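Local structure of polyhedrin (Uranotaenia sapphirina cypovirus, 4ZQX) at residues Y23-L29 with F45-I51; F104-G108 with G226-L230; L60-D65 with R97-L102. The protein forms the crystalline matrix of cypovirus polyhedra, the intracellular occlusion bodies that embed virus particles, and binds ATP. All blocks are in the same frame, centred on the assembly; numbering follows the deposited sequence.

Contact 1 of 3, residues Y23-L29 with F45-I51; sequences YDANMEL and FANPFVI
The open end of a β-hairpin, strands 27-34 and 40-47, is where M27, E28 and L29 pair with N47, A46 and F45. The short strand axes approach to 4.9 Å at 166°, so the pairing is antiparallel. L29 and F45 form a hydrogen-bonded pair: L29 N donates to F45 O, and F45 N returns a bond to L29 O at 2.9 Å. At M27 and N47 the pair is less even, since M27 N reaches N47 O at 2.9 Å, whereas the reverse bond, N47 N to M27 O, is weak. E28 and A46 between them are non-hydrogen-bonded, and A46 CB meets E28 OE1, which is hydrogen-bonded to H44 NE2.

Beyond N47 the chain leaves the hairpin through an Asx turn, passing from the six-stranded sheet into strand 50-55 of a second, three-stranded sheet. N47 OD1 is gripped twice, by F49 N at 2.9 Å and V50 N at 3.1 Å, the two donors arriving from opposite faces of the amide plane. The turn brings I51 back against the M27 and L29 side of the hairpin: with CG1 beside the backbone N (chi1 -53°) and the chain extended beyond it, CD1 comes 3.6 Å from M27 CB and also against L29 CB. M27, bent at chi3, curls its CE toward the carbonyl oxygens of P48 and F49.

P48 lies alongside N26, its CD 3.1 Å from N26 OD1, while N26 ND2 is hydrogen-bonded to D136 of the second subunit. The F49 ring takes P48 CB over one face, while Y23 CE1 comes to its edge at 3.6 Å from F49 CE1. D24 OD1 also touches F49 CZ, but its salt bridge goes to R139 of the second subunit.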
loop_
_atom_site.group_PDB
_atom_site.type_symbol
_atom_site.label_atom_id
_atom_site.label_comp_id
_atom_site.label_asym_id
_atom_site.label_seq_id
_atom_site.Cartn_x
_atom_site.Cartn_y
_atom_site.Cartn_z
ATOM N N TYR A 23 18.235 -11.294 -12.808
ATOM C CA TYR A 23 16.827 -11.026 -13.019
ATOM C C TYR A 23 16.042 -11.563 -11.826
ATOM O O TYR A 23 16.279 -12.681 -11.388
ATOM C CB TYR A 23 16.346 -11.672 -14.324
ATOM C CG TYR A 23 14.916 -11.314 -14.665
ATOM C CD1 TYR A 23 14.604 -10.097 -15.249
ATOM C CD2 TYR A 23 13.880 -12.200 -14.412
ATOM C CE1 TYR A 23 13.286 -9.762 -15.560
ATOM C CE2 TYR A 23 12.556 -11.873 -14.703
ATOM C CZ TYR A 23 12.268 -10.653 -15.277
ATOM O OH TYR A 23 10.973 -10.318 -15.582
ATOM N N ASP A 24 15.127 -10.739 -11.308
ATOM C CA ASP A 24 14.314 -11.030 -10.119
ATOM C C ASP A 24 15.081 -10.944 -8.786
ATOM O O ASP A 24 14.522 -11.257 -7.732
ATOM C CB ASP A 24 13.563 -12.374 -10.232
ATOM C CG ASP A 24 12.118 -12.219 -10.724
ATOM O OD1 ASP A 24 11.643 -11.080 -10.985
ATOM O OD2 ASP A 24 11.461 -13.272 -10.843
ATOM N N ALA A 25 16.333 -10.483 -8.822
ATOM C CA ALA A 25 17.075 -10.216 -7.586
ATOM C C ALA A 25 16.736 -8.819 -7.112
ATOM O O ALA A 25 16.674 -7.883 -7.911
ATOM C CB ALA A 25 18.562 -10.354 -7.808
ATOM N N ASN A 26 16.490 -8.668 -5.812
ATOM C CA ASN A 26 16.088 -7.373 -5.294
ATOM C C ASN A 26 17.203 -6.337 -5.201
ATOM O O ASN A 26 18.318 -6.644 -4.802
ATOM C CB ASN A 26 15.486 -7.535 -3.898
ATOM C CG ASN A 26 14.079 -8.053 -3.924
ATOM O OD1 ASN A 26 13.309 -7.756 -4.831
ATOM N ND2 ASN A 26 13.727 -8.833 -2.916
ATOM N N MET A 27 16.862 -5.094 -5.519
ATOM C CA MET A 27 17.599 -3.939 -5.001
ATOM C C MET A 27 17.094 -3.708 -3.585
ATOM O O MET A 27 15.938 -4.051 -3.277
ATOM C CB MET A 27 17.350 -2.690 -5.842
ATOM C CG MET A 27 17.800 -2.816 -7.296
ATOM S SD MET A 27 17.218 -1.415 -8.294
ATOM C CE MET A 27 15.493 -1.834 -8.443
ATOM N N GLU A 28 17.950 -3.148 -2.730
ATOM C CA GLU A 28 17.618 -2.964 -1.316
ATOM C C GLU A 28 17.697 -1.497 -0.915
ATOM O O GLU A 28 18.640 -0.791 -1.289
ATOM C CB GLU A 28 18.582 -3.763 -0.431
ATOM C CG GLU A 28 18.754 -5.216 -0.821
ATOM C CD GLU A 28 17.549 -6.096 -0.530
ATOM O OE1 GLU A 28 16.704 -5.694 0.287
ATOM O OE2 GLU A 28 17.475 -7.211 -1.099
ATOM N N LEU A 29 16.710 -1.046 -0.141
ATOM C CA LEU A 29 16.689 0.316 0.403
ATOM C C LEU A 29 16.433 0.253 1.913
ATOM O O LEU A 29 15.446 -0.327 2.360
ATOM C CB LEU A 29 15.583 1.143 -0.266
ATOM C CG LEU A 29 15.244 2.513 0.337
ATOM C CD1 LEU A 29 16.395 3.489 0.206
ATOM C CD2 LEU A 29 13.983 3.081 -0.309
ATOM N N PHE A 45 12.745 -1.469 2.289
ATOM C CA PHE A 45 11.962 -1.722 1.076
ATOM C C PHE A 45 12.841 -2.476 0.107
ATOM O O PHE A 45 14.052 -2.283 0.091
ATOM C CB PHE A 45 11.547 -0.423 0.372
ATOM C CG PHE A 45 10.731 0.507 1.217
ATOM C CD1 PHE A 45 11.352 1.415 2.058
ATOM C CD2 PHE A 45 9.344 0.499 1.148
ATOM C CE1 PHE A 45 10.600 2.288 2.839
ATOM C CE2 PHE A 45 8.587 1.365 1.931
ATOM C CZ PHE A 45 9.217 2.265 2.768
ATOM N N ALA A 46 12.236 -3.296 -0.738
ATOM C CA ALA A 46 12.985 -4.012 -1.770
ATOM C C ALA A 46 12.118 -4.330 -2.975
ATOM O O ALA A 46 10.921 -4.578 -2.844
ATOM C CB ALA A 46 13.554 -5.300 -1.198
ATOM N N ASN A 47 12.755 -4.371 -4.141
ATOM C CA ASN A 47 12.121 -4.845 -5.392
ATOM C C ASN A 47 13.182 -5.054 -6.449
ATOM O O ASN A 47 14.218 -4.421 -6.382
ATOM C CB ASN A 47 11.120 -3.810 -5.916
ATOM C CG ASN A 47 10.201 -4.376 -6.981
ATOM O OD1 ASN A 47 10.374 -4.134 -8.182
ATOM N ND2 ASN A 47 9.209 -5.135 -6.543
ATOM N N PRO A 48 12.927 -5.925 -7.443
ATOM C CA PRO A 48 13.958 -6.081 -8.474
ATOM C C PRO A 48 13.918 -5.010 -9.549
ATOM O O PRO A 48 14.917 -4.850 -10.234
ATOM C CB PRO A 48 13.622 -7.454 -9.103
ATOM C CG PRO A 48 12.756 -8.145 -8.088
ATOM C CD PRO A 48 11.943 -7.020 -7.495
ATOM N N PHE A 49 12.794 -4.322 -9.729
ATOM C CA PHE A 49 12.601 -3.461 -10.903
ATOM C C PHE A 49 12.481 -1.973 -10.563
ATOM O O PHE A 49 13.144 -1.130 -11.171
ATOM C CB PHE A 49 11.367 -3.953 -11.662
ATOM C CG PHE A 49 11.428 -5.416 -11.985
ATOM C CD1 PHE A 49 12.358 -5.884 -12.893
ATOM C CD2 PHE A 49 10.589 -6.328 -11.356
ATOM C CE1 PHE A 49 12.442 -7.233 -13.191
ATOM C CE2 PHE A 49 10.664 -7.677 -11.658
ATOM C CZ PHE A 49 11.593 -8.125 -12.572
ATOM N N VAL A 50 11.637 -1.650 -9.599
ATOM C CA VAL A 50 11.541 -0.290 -9.073
ATOM C C VAL A 50 11.216 -0.348 -7.597
ATOM O O VAL A 50 10.158 -0.856 -7.223
ATOM C CB VAL A 50 10.414 0.545 -9.754
ATOM C CG1 VAL A 50 10.573 1.990 -9.359
ATOM C CG2 VAL A 50 10.429 0.396 -11.247
ATOM N N ILE A 51 12.119 0.145 -6.746
ATOM C CA ILE A 51 11.781 0.293 -5.325
ATOM C C ILE A 51 10.983 1.577 -5.196
ATOM O O ILE A 51 11.390 2.610 -5.727
ATOM C CB ILE A 51 12.998 0.414 -4.386
ATOM C CG1 ILE A 51 13.987 -0.732 -4.596
ATOM C CG2 ILE A 51 12.513 0.477 -2.916
ATOM C CD1 ILE A 51 15.236 -0.617 -3.731
#

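Contact 2 of 3, residues F104-G108 with G226-L230; sequences FYLRG and GMTML
Y105 and M229 cross at about a right angle, the methionine running over one face of the tyrosine ring. M229 CG sits 3.9 Å from the Y105 ring centroid and 19° off the ring normal, a CH-pi contact displaced toward the rim. The sulfur lies farther out and oblique, M229 SD being 4.8 Å from the same centroid, which adds a Met-aromatic contact. Chi1 of -69° swings the Y105 ring to the side of its own backbone N, out from strand 101-107, and OH reaches the loop backbone. There L230 N donates to Y105 OH at 3.0 Å, with an almost straight N-H...O angle of 176°. A water in the plane of the ring, 2.6 Å from Y105 OH, also bonds weakly to L230 O, and Y164 is a further partner of the hydroxyl.

M227 folds back, bent at chi2 and chi3, so that SD rests against both Y105 CB and R107 CB. R107, extended from CG to NE, reaches the loop through a second water: R107 NE donates to this water at 2.8 Å, in the guanidinium plane, and the water donates to G226 O. R107 NH2 bonds instead to S154 O.

The loop that follows helix 214-225 is thus laid against one face of the six-stranded sheet, and it delivers L230 to the ATP pocket, whose members include S154 and S234.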
loop_
_atom_site.group_PDB
_atom_site.type_symbol
_atom_site.label_atom_id
_atom_site.label_comp_id
_atom_site.label_asym_id
_atom_site.label_seq_id
_atom_site.Cartn_x
_atom_site.Cartn_y
_atom_site.Cartn_z
ATOM N N PHE A 104 19.997 7.313 3.826
ATOM C CA PHE A 104 19.413 6.462 2.801
ATOM C C PHE A 104 20.491 5.510 2.307
ATOM O O PHE A 104 21.464 5.950 1.716
ATOM C CB PHE A 104 18.903 7.301 1.619
ATOM C CG PHE A 104 17.797 8.244 1.977
ATOM C CD1 PHE A 104 18.071 9.468 2.557
ATOM C CD2 PHE A 104 16.480 7.903 1.740
ATOM C CE1 PHE A 104 17.054 10.323 2.895
ATOM C CE2 PHE A 104 15.471 8.756 2.077
ATOM C CZ PHE A 104 15.760 9.969 2.660
ATOM N N TYR A 105 20.302 4.215 2.546
ATOM C CA TYR A 105 21.260 3.188 2.150
ATOM C C TYR A 105 20.690 2.368 0.997
ATOM O O TYR A 105 19.631 1.777 1.139
ATOM C CB TYR A 105 21.572 2.293 3.350
ATOM C CG TYR A 105 22.366 3.025 4.405
ATOM C CD1 TYR A 105 23.725 3.246 4.235
ATOM C CD2 TYR A 105 21.759 3.527 5.550
ATOM C CE1 TYR A 105 24.466 3.937 5.172
ATOM C CE2 TYR A 105 22.501 4.197 6.509
ATOM C CZ TYR A 105 23.858 4.408 6.304
ATOM O OH TYR A 105 24.645 5.086 7.222
ATOM N N LEU A 106 21.384 2.369 -0.143
ATOM C CA LEU A 106 20.932 1.658 -1.340
ATOM C C LEU A 106 21.943 0.587 -1.718
ATOM O O LEU A 106 23.145 0.869 -1.772
ATOM C CB LEU A 106 20.776 2.627 -2.528
ATOM C CG LEU A 106 19.591 3.597 -2.546
ATOM C CD1 LEU A 106 19.712 4.659 -1.466
ATOM C CD2 LEU A 106 19.472 4.256 -3.916
ATOM N N ARG A 107 21.476 -0.630 -1.984
ATOM C CA ARG A 107 22.402 -1.706 -2.309
ATOM C C ARG A 107 21.829 -2.570 -3.410
ATOM O O ARG A 107 20.719 -3.069 -3.292
ATOM C CB ARG A 107 22.697 -2.580 -1.072
ATOM C CG ARG A 107 23.895 -3.518 -1.249
ATOM C CD ARG A 107 23.942 -4.630 -0.180
ATOM N NE ARG A 107 25.235 -5.315 -0.177
ATOM C CZ ARG A 107 25.564 -6.326 -0.977
ATOM N NH1 ARG A 107 24.686 -6.810 -1.842
ATOM N NH2 ARG A 107 26.775 -6.861 -0.901
ATOM N N GLY A 108 22.606 -2.767 -4.463
ATOM C CA GLY A 108 22.191 -3.629 -5.547
ATOM C C GLY A 108 22.412 -3.048 -6.917
ATOM O O GLY A 108 23.235 -2.142 -7.107
ATOM N N GLY A 226 24.099 -7.472 6.380
ATOM C CA GLY A 226 25.099 -7.036 5.421
ATOM C C GLY A 226 24.784 -5.744 4.687
ATOM O O GLY A 226 24.990 -5.670 3.485
ATOM N N MET A 227 24.279 -4.747 5.407
ATOM C CA MET A 227 24.229 -3.371 4.920
ATOM C C MET A 227 25.234 -2.571 5.733
ATOM O O MET A 227 25.099 -2.449 6.940
ATOM C CB MET A 227 22.841 -2.755 5.102
ATOM C CG MET A 227 22.697 -1.361 4.454
ATOM S SD MET A 227 22.660 -1.419 2.643
ATOM C CE MET A 227 20.919 -1.753 2.363
ATOM N N THR A 228 26.238 -2.015 5.068
ATOM C CA THR A 228 27.241 -1.236 5.764
ATOM C C THR A 228 26.678 0.144 6.077
ATOM O O THR A 228 26.051 0.748 5.230
ATOM C CB THR A 228 28.509 -1.116 4.886
ATOM O OG1 THR A 228 28.956 -2.436 4.531
ATOM C CG2 THR A 228 29.608 -0.395 5.623
ATOM N N MET A 229 26.864 0.625 7.301
ATOM C CA MET A 229 26.389 1.958 7.671
ATOM C C MET A 229 27.550 2.795 8.176
ATOM O O MET A 229 28.561 2.259 8.621
ATOM C CB MET A 229 25.289 1.850 8.728
ATOM C CG MET A 229 24.068 1.165 8.189
ATOM S SD MET A 229 22.704 1.160 9.340
ATOM C CE MET A 229 21.493 0.341 8.340
ATOM N N LEU A 230 27.385 4.109 8.100
ATOM C CA LEU A 230 28.416 5.061 8.465
ATOM C C LEU A 230 27.921 5.875 9.645
ATOM O O LEU A 230 26.788 6.369 9.616
ATOM C CB LEU A 230 28.680 5.993 7.285
ATOM C CG LEU A 230 29.940 6.844 7.357
ATOM C CD1 LEU A 230 31.153 5.952 7.236
ATOM C CD2 LEU A 230 29.952 7.912 6.265
HETATM O O HOH W 1 23.522 6.408 9.107
HETATM O O HOH W 2 26.756 -4.008 1.800
#

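Contact 3 of 3, residues L60-D65 with R97-L102; sequences LMWDID and RIPKKL
R97 carries this contact, running alongside the backbone of W62 to D65. Its CB lies 4.2 Å from M61 CE and near W62 O; from there chi1 (-66°) places CG anti to the carbonyl carbon. The chain then extends straight, and CG and CD pass along W62 O, R97 CD at 3.5 Å from it. A turn about the CD-NE bond (chi4 -79°) swings the guanidinium toward residues 62-65. NH1 is used twice: it donates to W62 O at 2.9 Å and to I64 O at 3.0 Å, both acceptors close to the guanidinium plane, although NH1 stands well above each carbonyl plane. NH2 makes a weak bond to I64 O and a long salt bridge to D65 OD1, at 3.6 Å, with the carboxylate turned 78° from the guanidinium. The W62 indole is nearly parallel to the guanidinium, but NH1 meets its CD1 obliquely. These several ties should hold the tip against rotation.

At the root of the same residue, R97 O accepts from W62 N at 2.9 Å. M61 SD packs beside I98 CG1, and P99 CG rests 3.6 Å from L60 O, which bonds to Y35 OH.

An arginine that bonds the main-chain carbonyls of W62 and I64, two residues apart, here ties the loop between helix 57-60 and strand 64-65 to the segment leading into strand 101-107 of the six-stranded sheet.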
loop_
_atom_site.group_PDB
_atom_site.type_symbol
_atom_site.label_atom_id
_atom_site.label_comp_id
_atom_site.label_asym_id
_atom_site.label_seq_id
_atom_site.Cartn_x
_atom_site.Cartn_y
_atom_site.Cartn_z
ATOM N N LEU A 60 7.150 9.002 10.152
ATOM C CA LEU A 60 8.531 9.433 10.354
ATOM C C LEU A 60 8.758 10.059 11.714
ATOM O O LEU A 60 9.896 10.332 12.081
ATOM C CB LEU A 60 8.939 10.456 9.287
ATOM C CG LEU A 60 9.755 10.007 8.080
ATOM C CD1 LEU A 60 10.149 11.236 7.268
ATOM C CD2 LEU A 60 10.980 9.197 8.477
ATOM N N MET A 61 7.691 10.306 12.466
ATOM C CA MET A 61 7.848 10.823 13.820
ATOM C C MET A 61 8.333 9.701 14.733
ATOM O O MET A 61 7.999 8.541 14.515
ATOM C CB MET A 61 6.509 11.347 14.342
ATOM C CG MET A 61 5.867 12.404 13.479
ATOM S SD MET A 61 6.704 13.980 13.619
ATOM C CE MET A 61 5.904 14.581 15.094
ATOM N N TRP A 62 9.125 10.032 15.746
ATOM C CA TRP A 62 9.387 9.067 16.797
ATOM C C TRP A 62 8.095 8.924 17.577
ATOM O O TRP A 62 7.599 9.892 18.160
ATOM C CB TRP A 62 10.531 9.508 17.709
ATOM C CG TRP A 62 10.766 8.536 18.796
ATOM C CD1 TRP A 62 10.447 8.682 20.108
ATOM C CD2 TRP A 62 11.348 7.235 18.661
ATOM N NE1 TRP A 62 10.801 7.550 20.809
ATOM C CE2 TRP A 62 11.364 6.651 19.943
ATOM C CE3 TRP A 62 11.871 6.512 17.580
ATOM C CZ2 TRP A 62 11.871 5.369 20.174
ATOM C CZ3 TRP A 62 12.385 5.249 17.814
ATOM C CH2 TRP A 62 12.382 4.691 19.098
ATOM N N ASP A 63 7.548 7.716 17.576
ATOM C CA ASP A 63 6.156 7.499 17.985
ATOM C C ASP A 63 5.958 6.670 19.256
ATOM O O ASP A 63 4.877 6.118 19.493
ATOM C CB ASP A 63 5.374 6.911 16.804
ATOM C CG ASP A 63 6.032 5.690 16.196
ATOM O OD1 ASP A 63 7.222 5.430 16.438
ATOM O OD2 ASP A 63 5.334 4.988 15.451
ATOM N N ILE A 64 6.981 6.641 20.098
ATOM C CA ILE A 64 6.926 5.888 21.348
ATOM C C ILE A 64 6.837 6.857 22.513
ATOM O O ILE A 64 7.634 7.799 22.613
ATOM C CB ILE A 64 8.162 4.982 21.492
ATOM C CG1 ILE A 64 8.375 4.180 20.203
ATOM C CG2 ILE A 64 8.033 4.048 22.698
ATOM C CD1 ILE A 64 7.145 3.400 19.710
ATOM N N ASP A 65 5.871 6.613 23.396
ATOM C CA ASP A 65 5.625 7.470 24.548
ATOM C C ASP A 65 5.439 6.574 25.756
ATOM O O ASP A 65 4.450 5.847 25.856
ATOM C CB ASP A 65 4.382 8.339 24.317
ATOM C CG ASP A 65 4.143 9.344 25.433
ATOM O OD1 ASP A 65 5.115 9.770 26.101
ATOM O OD2 ASP A 65 2.965 9.711 25.629
ATOM N N ARG A 97 10.493 14.884 18.552
ATOM C CA ARG A 97 10.038 13.678 17.845
ATOM C C ARG A 97 10.275 13.736 16.345
ATOM O O ARG A 97 9.888 12.822 15.617
ATOM C CB ARG A 97 8.542 13.438 18.107
ATOM C CG ARG A 97 8.246 13.101 19.579
ATOM C CD ARG A 97 6.761 12.817 19.862
ATOM N NE ARG A 97 6.560 12.478 21.269
ATOM C CZ ARG A 97 6.818 11.282 21.797
ATOM N NH1 ARG A 97 7.261 10.290 21.027
ATOM N NH2 ARG A 97 6.631 11.077 23.100
ATOM N N ILE A 98 10.904 14.814 15.891
ATOM C CA ILE A 98 11.206 14.996 14.475
ATOM C C ILE A 98 12.643 14.509 14.276
ATOM O O ILE A 98 13.496 14.762 15.127
ATOM C CB ILE A 98 11.031 16.482 14.072
ATOM C CG1 ILE A 98 9.565 16.901 14.249
ATOM C CG2 ILE A 98 11.438 16.732 12.636
ATOM C CD1 ILE A 98 9.341 18.377 14.150
ATOM N N PRO A 99 12.919 13.798 13.172
ATOM C CA PRO A 99 14.306 13.357 12.974
ATOM C C PRO A 99 15.268 14.535 12.850
ATOM O O PRO A 99 14.896 15.569 12.282
ATOM C CB PRO A 99 14.260 12.606 11.636
ATOM C CG PRO A 99 12.797 12.282 11.407
ATOM C CD PRO A 99 12.021 13.338 12.089
ATOM N N LYS A 100 16.477 14.371 13.378
ATOM C CA LYS A 100 17.562 15.308 13.148
ATOM C C LYS A 100 18.214 15.047 11.811
ATOM O O LYS A 100 18.659 15.972 11.142
ATOM C CB LYS A 100 18.655 15.125 14.192
ATOM C CG LYS A 100 18.391 15.741 15.529
ATOM C CD LYS A 100 19.698 15.814 16.314
ATOM C CE LYS A 100 20.475 17.109 16.021
ATOM N NZ LYS A 100 19.754 18.348 16.487
ATOM N N LYS A 101 18.303 13.767 11.456
ATOM C CA LYS A 101 19.065 13.321 10.303
ATOM C C LYS A 101 18.357 12.143 9.645
ATOM O O LYS A 101 17.769 11.308 10.332
ATOM C CB LYS A 101 20.454 12.879 10.772
ATOM C CG LYS A 101 21.302 12.228 9.693
ATOM C CD LYS A 101 22.778 12.064 10.114
ATOM C CE LYS A 101 22.960 10.958 11.142
ATOM N NZ LYS A 101 24.408 10.644 11.394
ATOM N N LEU A 102 18.430 12.078 8.315
ATOM C CA LEU A 102 17.987 10.906 7.562
ATOM C C LEU A 102 19.147 10.355 6.760
ATOM O O LEU A 102 19.920 11.123 6.178
ATOM C CB LEU A 102 16.858 11.259 6.607
ATOM C CG LEU A 102 15.564 11.780 7.213
ATOM C CD1 LEU A 102 14.615 12.264 6.131
ATOM C CD2 LEU A 102 14.923 10.695 8.022
#

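Overall arrangement
Contacts 1 and 2 share the six-stranded sheet and touch directly: strands 27-34 and 101-107 are neighbours, joined by a probable hydrogen bond from E28 N to R107 O at 2.8 Å. Contact 3 reaches the same strand 101-107 from its beginning, about 26 Å from contact 1, centre to centre, and on the opposite side of the chain's centre. Contacts 1 and 3 are buried, and contact 2 is only partly so. The chemistry follows the location: strand pairing and apolar filling between sheets in contact 1, a ring and thioethers with bridging waters near the ATP pocket in contact 2, and a charged side chain on main-chain carbonyls in contact 3, away from any annotated site.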